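Local coordinates for protein dual function macrocyclase-peptidase POPB (Galerina marginata, PDB 5N4B) that cleaves peptide bonds after prolyl residues and macrocyclises the trimmed peptide in the biosynthesis of the amanitin family of fungal toxins, at residues F76-N81 and K450-D455; N549-F554 and G580-M585; K649-T654 and H679-N684. The protein carries 1 engineered substitution. All blocks are in the same frame, centred on the assembly; numbering follows the deposited sequence.

Contact 1 lies at the surface, where the end of helix 68-80 meets the loop leading from the seven-bladed beta-propeller into the catalytic domain. Contacts 2 and 3 both belong to the alpha/beta-hydrolase domain, with nearest atoms about 6 Å apart, while the nearest atoms of contact 1 are about 17 Å from contact 2 and about 16 Å from contact 3. Contact 2 is a wholly buried helix-helix packing made of aromatic rings and leucines. Contact 3, partly buried, joins the lead-ins to the two strands of a beta-alpha-beta unit by asparagine-to-backbone hydrogen bonds. Contact 1 also relies on an asparagine amide gripping a backbone carbonyl, but it adds a bridging water and has little apolar packing.

Contact 1: F76-N81 and K450-D455; sequences FRASRN and KVNELD
Asn452 reaches across to the C-terminal end of helix 68-80 and donates ND2 to the carbonyl oxygen of Ala78, at 2.9 Å. Its segment, 450-455, belongs to the loop that carries the chain from the last propeller blade, ending in strand 443-448, into the first strand of the alpha/beta-hydrolase domain, so the contact ties the interdomain linker to an N-terminal helix. The bond is nearly straight, with an N-H...O angle of 170°. The oxygen lies in the amide plane of Asn452, whereas ND2 stands above the carbonyl plane of Ala78. With CG anti to the backbone N (chi1 -171°), the amide extends toward the helix end, and its CB rests against Asn81 O at 3.4 Å.

Beside this bond, the extended chain of Glu453 lays its carboxylate against the methyl group of Ala78, OE2 coming within 3.5 Å of CB. The backbones are linked again through a water that donates to Ser79 O at 2.6 Å and accepts from Asn452 N.

Further out, Ser79, its CB pointing away from the linker, touches Pro510, Ile511 and Thr514 of helix 510-519, and Leu454 touches the same Pro510. Within the last turn of the helix, Ser79 OG donates to Phe76 O at 2.9 Å, from the same face as Arg80 N. Ala78 O is likewise doubly engaged: Asn81 N and Asn452 ND2 approach it from opposite faces of its carbonyl plane.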
loop_
_atom_site.group_PDB
_atom_site.type_symbol
_atom_site.label_atom_id
_atom_site.label_comp_id
_atom_site.label_asym_id
_atom_site.label_seq_id
_atom_site.Cartn_x
_atom_site.Cartn_y
_atom_site.Cartn_z
ATOM N N PHE A 76 3.302 -7.350 -22.306
ATOM C CA PHE A 76 2.794 -6.811 -21.045
ATOM C C PHE A 76 1.690 -5.785 -21.295
ATOM O O PHE A 76 0.697 -5.750 -20.569
ATOM C CB PHE A 76 3.916 -6.149 -20.250
ATOM C CG PHE A 76 4.940 -7.114 -19.651
ATOM C CD1 PHE A 76 4.722 -8.466 -19.631
ATOM C CD2 PHE A 76 6.110 -6.619 -19.127
ATOM C CE1 PHE A 76 5.647 -9.327 -19.007
ATOM C CE2 PHE A 76 7.076 -7.473 -18.527
ATOM C CZ PHE A 76 6.836 -8.807 -18.484
ATOM N N ARG A 77 1.885 -4.904 -22.270
ATOM C CA ARG A 77 0.827 -3.958 -22.607
ATOM C C ARG A 77 -0.450 -4.688 -22.966
ATOM O O ARG A 77 -1.526 -4.333 -22.491
ATOM C CB ARG A 77 1.286 -3.096 -23.773
ATOM C CG ARG A 77 0.414 -1.875 -24.038
ATOM C CD ARG A 77 0.848 -1.073 -25.272
ATOM N NE ARG A 77 2.282 -0.652 -25.241
ATOM C CZ ARG A 77 3.245 -1.174 -25.951
ATOM N NH1 ARG A 77 3.028 -2.169 -26.808
ATOM N NH2 ARG A 77 4.470 -0.678 -25.838
ATOM N N ALA A 78 -0.340 -5.750 -23.771
ATOM C CA ALA A 78 -1.538 -6.513 -24.126
ATOM C C ALA A 78 -2.173 -7.143 -22.898
ATOM O O ALA A 78 -3.399 -7.173 -22.768
ATOM C CB ALA A 78 -1.198 -7.551 -25.185
ATOM N N SER A 79 -1.350 -7.647 -21.988
ATOM C CA SER A 79 -1.884 -8.298 -20.796
ATOM C C SER A 79 -2.644 -7.335 -19.900
ATOM O O SER A 79 -3.523 -7.772 -19.159
ATOM C CB SER A 79 -0.771 -9.010 -20.020
ATOM O OG SER A 79 -0.064 -8.156 -19.168
ATOM N N ARG A 80 -2.336 -6.054 -19.941
ATOM C CA ARG A 80 -3.017 -5.023 -19.150
ATOM C C ARG A 80 -4.235 -4.458 -19.869
ATOM O O ARG A 80 -5.029 -3.761 -19.256
ATOM C CB ARG A 80 -2.038 -3.885 -18.833
ATOM C CG ARG A 80 -0.929 -4.266 -17.890
ATOM C CD ARG A 80 -1.229 -4.016 -16.471
ATOM N NE ARG A 80 -1.537 -2.602 -16.211
ATOM C CZ ARG A 80 -1.009 -1.880 -15.233
ATOM N NH1 ARG A 80 -1.368 -0.617 -15.116
ATOM N NH2 ARG A 80 -0.160 -2.431 -14.364
ATOM N N ASN A 81 -4.410 -4.759 -21.148
ATOM C CA ASN A 81 -5.416 -4.073 -21.966
ATOM C C ASN A 81 -6.751 -4.806 -21.896
ATOM O O ASN A 81 -7.207 -5.464 -22.843
ATOM C CB ASN A 81 -4.913 -3.973 -23.392
ATOM C CG ASN A 81 -5.725 -3.006 -24.220
ATOM O OD1 ASN A 81 -6.485 -2.219 -23.691
ATOM N ND2 ASN A 81 -5.539 -3.054 -25.521
ATOM N N LYS A 450 -12.876 -9.748 -17.002
ATOM C CA LYS A 450 -12.440 -10.568 -18.131
ATOM C C LYS A 450 -11.131 -10.008 -18.647
ATOM O O LYS A 450 -11.059 -8.839 -19.029
ATOM C CB LYS A 450 -13.466 -10.539 -19.268
ATOM C CG LYS A 450 -14.873 -10.939 -18.900
ATOM C CD LYS A 450 -14.910 -12.255 -18.152
ATOM C CE LYS A 450 -16.363 -12.662 -17.862
ATOM N NZ LYS A 450 -17.190 -11.533 -17.260
ATOM N N VAL A 451 -10.099 -10.831 -18.679
ATOM C CA VAL A 451 -8.759 -10.343 -19.022
ATOM C C VAL A 451 -8.489 -10.497 -20.516
ATOM O O VAL A 451 -9.399 -10.850 -21.278
ATOM C CB VAL A 451 -7.698 -10.946 -18.111
ATOM C CG1 VAL A 451 -8.036 -10.602 -16.654
ATOM C CG2 VAL A 451 -7.564 -12.462 -18.343
ATOM N N ASN A 452 -7.268 -10.210 -20.944
ATOM C CA ASN A 452 -6.898 -10.195 -22.370
ATOM C C ASN A 452 -5.718 -11.128 -22.605
ATOM O O ASN A 452 -4.677 -11.021 -21.924
ATOM C CB ASN A 452 -6.529 -8.791 -22.815
ATOM C CG ASN A 452 -6.352 -8.684 -24.310
ATOM O OD1 ASN A 452 -7.159 -9.206 -25.070
ATOM N ND2 ASN A 452 -5.286 -8.044 -24.729
ATOM N N GLU A 453 -5.894 -12.017 -23.586
ATOM C CA GLU A 453 -4.890 -13.001 -24.016
ATOM C C GLU A 453 -4.697 -14.142 -23.016
ATOM O O GLU A 453 -4.929 -15.321 -23.349
ATOM C CB GLU A 453 -3.574 -12.351 -24.416
ATOM C CG GLU A 453 -3.706 -11.374 -25.645
ATOM C CD GLU A 453 -2.377 -10.979 -26.250
ATOM O OE1 GLU A 453 -1.329 -11.439 -25.781
ATOM O OE2 GLU A 453 -2.340 -10.163 -27.204
ATOM N N LEU A 454 -4.386 -13.790 -21.783
ATOM C CA LEU A 454 -4.230 -14.728 -20.694
ATOM C C LEU A 454 -5.532 -15.472 -20.445
ATOM O O LEU A 454 -6.611 -14.898 -20.487
ATOM C CB LEU A 454 -3.962 -13.954 -19.391
ATOM C CG LEU A 454 -2.603 -13.394 -19.131
ATOM C CD1 LEU A 454 -2.641 -12.534 -17.890
ATOM C CD2 LEU A 454 -1.530 -14.525 -19.032
ATOM N N ASP A 455 -5.403 -16.732 -20.048
ATOM C CA ASP A 455 -6.518 -17.463 -19.443
ATOM C C ASP A 455 -6.126 -17.766 -18.002
ATOM O O ASP A 455 -5.209 -18.569 -17.750
ATOM C CB ASP A 455 -6.831 -18.751 -20.203
ATOM C CG ASP A 455 -8.074 -19.503 -19.650
ATOM O OD1 ASP A 455 -8.550 -19.206 -18.537
ATOM O OD2 ASP A 455 -8.562 -20.442 -20.358
HETATM O O HOH W 1 -4.781 -10.084 -19.351
#

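Contact 2: N549-F554 and G580-M585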
loop_
_atom_site.group_PDB
_atom_site.type_symbol
_atom_site.label_atom_id
_atom_site.label_comp_id
_atom_site.label_asym_id
_atom_site.label_seq_id
_atom_site.Cartn_x
_atom_site.Cartn_y
_atom_site.Cartn_z
ATOM N N ASN A 549 15.216 -11.516 11.648
ATOM C CA ASN A 549 14.453 -12.705 11.300
ATOM C C ASN A 549 13.750 -12.560 9.959
ATOM O O ASN A 549 13.586 -13.551 9.247
ATOM C CB ASN A 549 13.403 -13.000 12.351
ATOM C CG ASN A 549 13.971 -13.433 13.656
ATOM O OD1 ASN A 549 15.109 -13.869 13.780
ATOM N ND2 ASN A 549 13.140 -13.321 14.667
ATOM N N THR A 550 13.345 -11.337 9.615
ATOM C CA THR A 550 12.738 -11.094 8.300
ATOM C C THR A 550 13.674 -11.515 7.183
ATOM O O THR A 550 13.262 -12.162 6.206
ATOM C CB THR A 550 12.409 -9.626 8.186
ATOM O OG1 THR A 550 11.490 -9.238 9.242
ATOM C CG2 THR A 550 11.815 -9.329 6.868
ATOM N N PHE A 551 14.942 -11.120 7.308
ATOM C CA PHE A 551 15.957 -11.442 6.313
ATOM C C PHE A 551 16.255 -12.941 6.294
ATOM O O PHE A 551 16.324 -13.553 5.229
ATOM C CB PHE A 551 17.228 -10.626 6.577
ATOM C CG PHE A 551 17.043 -9.164 6.330
ATOM C CD1 PHE A 551 16.575 -8.333 7.312
ATOM C CD2 PHE A 551 17.272 -8.624 5.092
ATOM C CE1 PHE A 551 16.348 -6.987 7.079
ATOM C CE2 PHE A 551 17.040 -7.308 4.853
ATOM C CZ PHE A 551 16.630 -6.480 5.822
ATOM N N ASP A 552 16.400 -13.556 7.481
ATOM C CA ASP A 552 16.602 -14.991 7.547
ATOM C C ASP A 552 15.429 -15.738 6.898
ATOM O O ASP A 552 15.631 -16.723 6.190
ATOM C CB ASP A 552 16.794 -15.408 9.011
ATOM C CG ASP A 552 18.160 -14.972 9.595
ATOM O OD1 ASP A 552 19.110 -14.760 8.806
ATOM O OD2 ASP A 552 18.267 -14.899 10.838
ATOM N N ASP A 553 14.207 -15.293 7.131
ATOM C CA ASP A 553 13.043 -15.958 6.544
ATOM C C ASP A 553 13.087 -15.852 5.019
ATOM O O ASP A 553 12.790 -16.804 4.311
ATOM C CB ASP A 553 11.741 -15.339 7.067
ATOM C CG ASP A 553 11.449 -15.639 8.527
ATOM O OD1 ASP A 553 12.147 -16.461 9.121
ATOM O OD2 ASP A 553 10.489 -15.005 9.017
ATOM N N PHE A 554 13.453 -14.682 4.499
ATOM C CA PHE A 554 13.445 -14.468 3.054
ATOM C C PHE A 554 14.563 -15.253 2.373
ATOM O O PHE A 554 14.352 -15.877 1.318
ATOM C CB PHE A 554 13.565 -12.972 2.758
ATOM C CG PHE A 554 13.091 -12.553 1.386
ATOM C CD1 PHE A 554 11.785 -12.706 0.994
ATOM C CD2 PHE A 554 13.949 -11.869 0.552
ATOM C CE1 PHE A 554 11.344 -12.266 -0.248
ATOM C CE2 PHE A 554 13.533 -11.435 -0.692
ATOM C CZ PHE A 554 12.250 -11.642 -1.095
ATOM N N GLY A 580 10.271 -3.508 1.256
ATOM C CA GLY A 580 10.664 -4.632 0.418
ATOM C C GLY A 580 11.964 -4.366 -0.310
ATOM O O GLY A 580 12.685 -5.306 -0.656
ATOM N N GLY A 581 12.277 -3.089 -0.586
ATOM C CA GLY A 581 13.577 -2.780 -1.204
ATOM C C GLY A 581 14.710 -2.922 -0.222
ATOM O O GLY A 581 15.802 -3.408 -0.556
ATOM N N LEU A 582 14.479 -2.512 1.018
ATOM C CA LEU A 582 15.396 -2.808 2.115
ATOM C C LEU A 582 15.611 -4.309 2.245
ATOM O O LEU A 582 16.737 -4.795 2.404
ATOM C CB LEU A 582 14.822 -2.264 3.437
ATOM C CG LEU A 582 15.517 -2.740 4.702
ATOM C CD1 LEU A 582 16.988 -2.313 4.811
ATOM C CD2 LEU A 582 14.762 -2.222 5.956
ATOM N N LEU A 583 14.518 -5.056 2.185
ATOM C CA LEU A 583 14.592 -6.508 2.237
ATOM C C LEU A 583 15.522 -7.041 1.158
ATOM O O LEU A 583 16.385 -7.888 1.431
ATOM C CB LEU A 583 13.186 -7.083 2.119
ATOM C CG LEU A 583 13.099 -8.598 2.072
ATOM C CD1 LEU A 583 13.489 -9.210 3.408
ATOM C CD2 LEU A 583 11.695 -9.019 1.685
ATOM N N VAL A 584 15.345 -6.581 -0.074
ATOM C CA VAL A 584 16.192 -7.032 -1.183
ATOM C C VAL A 584 17.655 -6.652 -0.978
ATOM O O VAL A 584 18.552 -7.483 -1.149
ATOM C CB VAL A 584 15.635 -6.537 -2.516
ATOM C CG1 VAL A 584 16.601 -6.752 -3.649
ATOM C CG2 VAL A 584 14.356 -7.244 -2.805
ATOM N N MET A 585 17.911 -5.400 -0.623
ATOM C CA MET A 585 19.291 -4.904 -0.497
ATOM C C MET A 585 20.005 -5.592 0.648
ATOM O O MET A 585 21.143 -6.039 0.490
ATOM C CB MET A 585 19.290 -3.379 -0.324
ATOM C CG MET A 585 18.909 -2.689 -1.643
ATOM S SD MET A 585 19.061 -0.892 -1.689
ATOM C CE MET A 585 17.435 -0.401 -1.123
#
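Leu583 inserts its branched end between Thr550, Phe551 and Phe554, joining two helices of the alpha/beta-hydrolase domain. The short segments 549-554 and 580-585 cross at -68°, with their axes 10.2 Å apart at closest approach.

A CH-pi interaction joins Leu583 to Phe554. CD2 of Leu583 stands 3.6 Å from the centroid of the Phe554 ring and only 2° off its normal, so the methyl group is placed over the middle of the face, nearly equidistant from all six ring carbons. A chi1 of 176° swings CG of Leu583 opposite its own nitrogen and carries both methyls out from helix 579-590 toward the other helix.

Apolar packing involves the other branch: CD1 of Leu583 rests 3.8 Å from CG2 of Thr550 and equally near CB of Phe554. It also lies over one face of the Phe551 ring, displaced toward the rim. Thr550 thus offers its methyl group to the contact, while its hydroxyl donates to the backbone oxygen of Arg529. The side chains of Leu582 and Phe551 cross at about a right angle, with CG of Leu582 4.1 Å from CZ of Phe551.

An edge contact forms a third kind. Phe551 slides past Leu583 in the opposite direction and brings its rim to the backbone of the second helix: CE2 is 3.5 Å from Leu582 O, which lies near the ring plane.

Helix 579-590 directly follows the nucleophile position, engineered here to Ala578, whose side chain is about 8 Å from that of Leu582. Beyond the interface, Phe554 and Val584 both rest on Ile574 of strand 572-577, while Val584 and Met585 pack against strand 598-602.

Contact 3: K649-T654 and H679-N684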
loop_
_atom_site.group_PDB
_atom_site.type_symbol
_atom_site.label_atom_id
_atom_site.label_comp_id
_atom_site.label_asym_id
_atom_site.label_seq_id
_atom_site.Cartn_x
_atom_site.Cartn_y
_atom_site.Cartn_z
ATOM N N LYS A 649 32.594 -10.703 -1.918
ATOM C CA LYS A 649 31.441 -11.515 -2.307
ATOM C C LYS A 649 30.926 -11.055 -3.667
ATOM O O LYS A 649 30.654 -9.865 -3.854
ATOM C CB LYS A 649 30.334 -11.390 -1.256
ATOM C CG LYS A 649 29.134 -12.243 -1.470
ATOM C CD LYS A 649 28.013 -12.029 -0.413
ATOM C CE LYS A 649 28.358 -12.610 0.909
ATOM N NZ LYS A 649 27.199 -12.525 1.812
ATOM N N VAL A 650 30.725 -12.003 -4.584
ATOM C CA VAL A 650 30.104 -11.693 -5.867
ATOM C C VAL A 650 28.637 -11.351 -5.619
ATOM O O VAL A 650 27.920 -12.102 -4.938
ATOM C CB VAL A 650 30.269 -12.861 -6.843
ATOM C CG1 VAL A 650 29.453 -12.633 -8.098
ATOM C CG2 VAL A 650 31.747 -13.061 -7.233
ATOM N N MET A 651 28.191 -10.205 -6.152
ATOM C CA MET A 651 26.805 -9.769 -6.073
ATOM C C MET A 651 26.034 -10.230 -7.302
ATOM O O MET A 651 26.567 -10.216 -8.410
ATOM C CB MET A 651 26.710 -8.246 -5.971
ATOM C CG MET A 651 27.158 -7.659 -4.664
ATOM S SD MET A 651 26.028 -8.087 -3.283
ATOM C CE MET A 651 27.176 -9.209 -2.574
ATOM N N PRO A 652 24.762 -10.605 -7.148
ATOM C CA PRO A 652 23.937 -10.863 -8.324
ATOM C C PRO A 652 23.759 -9.602 -9.140
ATOM O O PRO A 652 23.840 -8.490 -8.630
ATOM C CB PRO A 652 22.580 -11.286 -7.722
ATOM C CG PRO A 652 22.534 -10.577 -6.428
ATOM C CD PRO A 652 23.976 -10.587 -5.916
ATOM N N ALA A 653 23.414 -9.809 -10.413
ATOM C CA ALA A 653 22.950 -8.698 -11.246
ATOM C C ALA A 653 21.853 -7.948 -10.512
ATOM O O ALA A 653 20.882 -8.560 -10.071
ATOM C CB ALA A 653 22.389 -9.215 -12.571
ATOM N N THR A 654 21.994 -6.621 -10.408
ATOM C CA THR A 654 21.133 -5.801 -9.594
ATOM C C THR A 654 20.724 -4.585 -10.406
ATOM O O THR A 654 21.576 -3.893 -10.985
ATOM C CB THR A 654 21.855 -5.375 -8.312
ATOM O OG1 THR A 654 22.139 -6.525 -7.497
ATOM C CG2 THR A 654 20.996 -4.462 -7.478
ATOM N N HIS A 679 31.733 0.936 -5.496
ATOM C CA HIS A 679 33.063 1.178 -4.939
ATOM C C HIS A 679 33.710 -0.111 -4.440
ATOM O O HIS A 679 34.925 -0.293 -4.548
ATOM C CB HIS A 679 32.931 2.138 -3.776
ATOM C CG HIS A 679 34.181 2.267 -2.982
ATOM N ND1 HIS A 679 35.267 2.969 -3.433
ATOM C CD2 HIS A 679 34.496 1.822 -1.745
ATOM C CE1 HIS A 679 36.218 2.923 -2.521
ATOM N NE2 HIS A 679 35.773 2.244 -1.483
ATOM N N ASN A 680 32.935 -0.983 -3.812
ATOM C CA ASN A 680 33.487 -2.153 -3.161
ATOM C C ASN A 680 33.775 -3.283 -4.133
ATOM O O ASN A 680 34.801 -3.976 -3.963
ATOM C CB ASN A 680 32.557 -2.630 -2.060
ATOM C CG ASN A 680 32.800 -1.907 -0.789
ATOM O OD1 ASN A 680 33.740 -2.223 -0.042
ATOM N ND2 ASN A 680 32.000 -0.897 -0.531
ATOM N N VAL A 681 32.903 -3.520 -5.120
ATOM C CA VAL A 681 33.103 -4.605 -6.096
ATOM C C VAL A 681 33.005 -4.047 -7.507
ATOM O O VAL A 681 32.139 -4.457 -8.295
ATOM C CB VAL A 681 32.188 -5.811 -5.832
ATOM C CG1 VAL A 681 32.618 -6.523 -4.556
ATOM C CG2 VAL A 681 30.737 -5.382 -5.701
ATOM N N PRO A 682 33.878 -3.106 -7.875
ATOM C CA PRO A 682 33.755 -2.503 -9.198
ATOM C C PRO A 682 33.864 -3.514 -10.311
ATOM O O PRO A 682 33.239 -3.344 -11.372
ATOM C CB PRO A 682 34.914 -1.496 -9.206
ATOM C CG PRO A 682 35.875 -2.021 -8.176
ATOM C CD PRO A 682 34.995 -2.560 -7.097
ATOM N N GLN A 683 34.646 -4.568 -10.110
ATOM C CA GLN A 683 34.833 -5.594 -11.120
ATOM C C GLN A 683 33.837 -6.727 -10.986
ATOM O O GLN A 683 34.015 -7.800 -11.554
ATOM C CB GLN A 683 36.261 -6.132 -11.089
ATOM C CG GLN A 683 37.327 -5.028 -11.144
ATOM C CD GLN A 683 37.239 -4.170 -12.374
ATOM O OE1 GLN A 683 36.973 -4.665 -13.462
ATOM N NE2 GLN A 683 37.518 -2.874 -12.209
ATOM N N ASN A 684 32.728 -6.486 -10.294
ATOM C CA ASN A 684 31.735 -7.536 -10.172
ATOM C C ASN A 684 31.351 -8.059 -11.558
ATOM O O ASN A 684 31.143 -7.262 -12.477
ATOM C CB ASN A 684 30.486 -6.963 -9.493
ATOM C CG ASN A 684 29.604 -8.026 -8.901
ATOM O OD1 ASN A 684 29.964 -8.717 -7.913
ATOM N ND2 ASN A 684 28.432 -8.229 -9.518
#
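Asn684 pairs its side-chain amide with the backbone of Met651, using both polar atoms. Met651 precedes strand 653-659, and Asn684 lies in the loop between helix 668-680 and strand 688-693, so the bonds join the entries to the two strands of a beta-alpha-beta unit of the alpha/beta-hydrolase fold. OD1 of Asn684 accepts from Met651 N at 2.9 Å with an N-H...O angle of 166°. ND2 of Asn684 returns a bond of 2.9 Å to Met651 O, straighter still at 174°. The Met651 oxygen lies in the amide plane, so this two-point pairing fixes the rotation of the amide. Rotation about the first side-chain bond of Asn684 (chi1 -160°) turns the amide away from its own nitrogen and across to segment 649-654.

Further donors and acceptors come from His686, whose backbone oxygen takes a second hydrogen bond from Asn684 ND2 and whose ND1 is bonded to Met651 O. Nearby, Val650 N donates to Glu593 OE1, and Lys649 NZ turns away to the backbone oxygens of Val589 and Ala591.

A type I beta turn from Val681 to Asn684, closed by Asn684 N donating to Val681 O at 2.9 Å, positions the asparagine as the chain leaves the helix. Apolar contact is slight: Val681 sets CG1 3.9 Å from Lys649 O and CG2 loosely against Met651 CG. The methionine chain bends twice and reaches Ile588 of helix 579-590 and Leu688. Farther along segment 649-654, Thr654 OG1 donates to Pro652 O at 2.8 Å, from above the carbonyl plane.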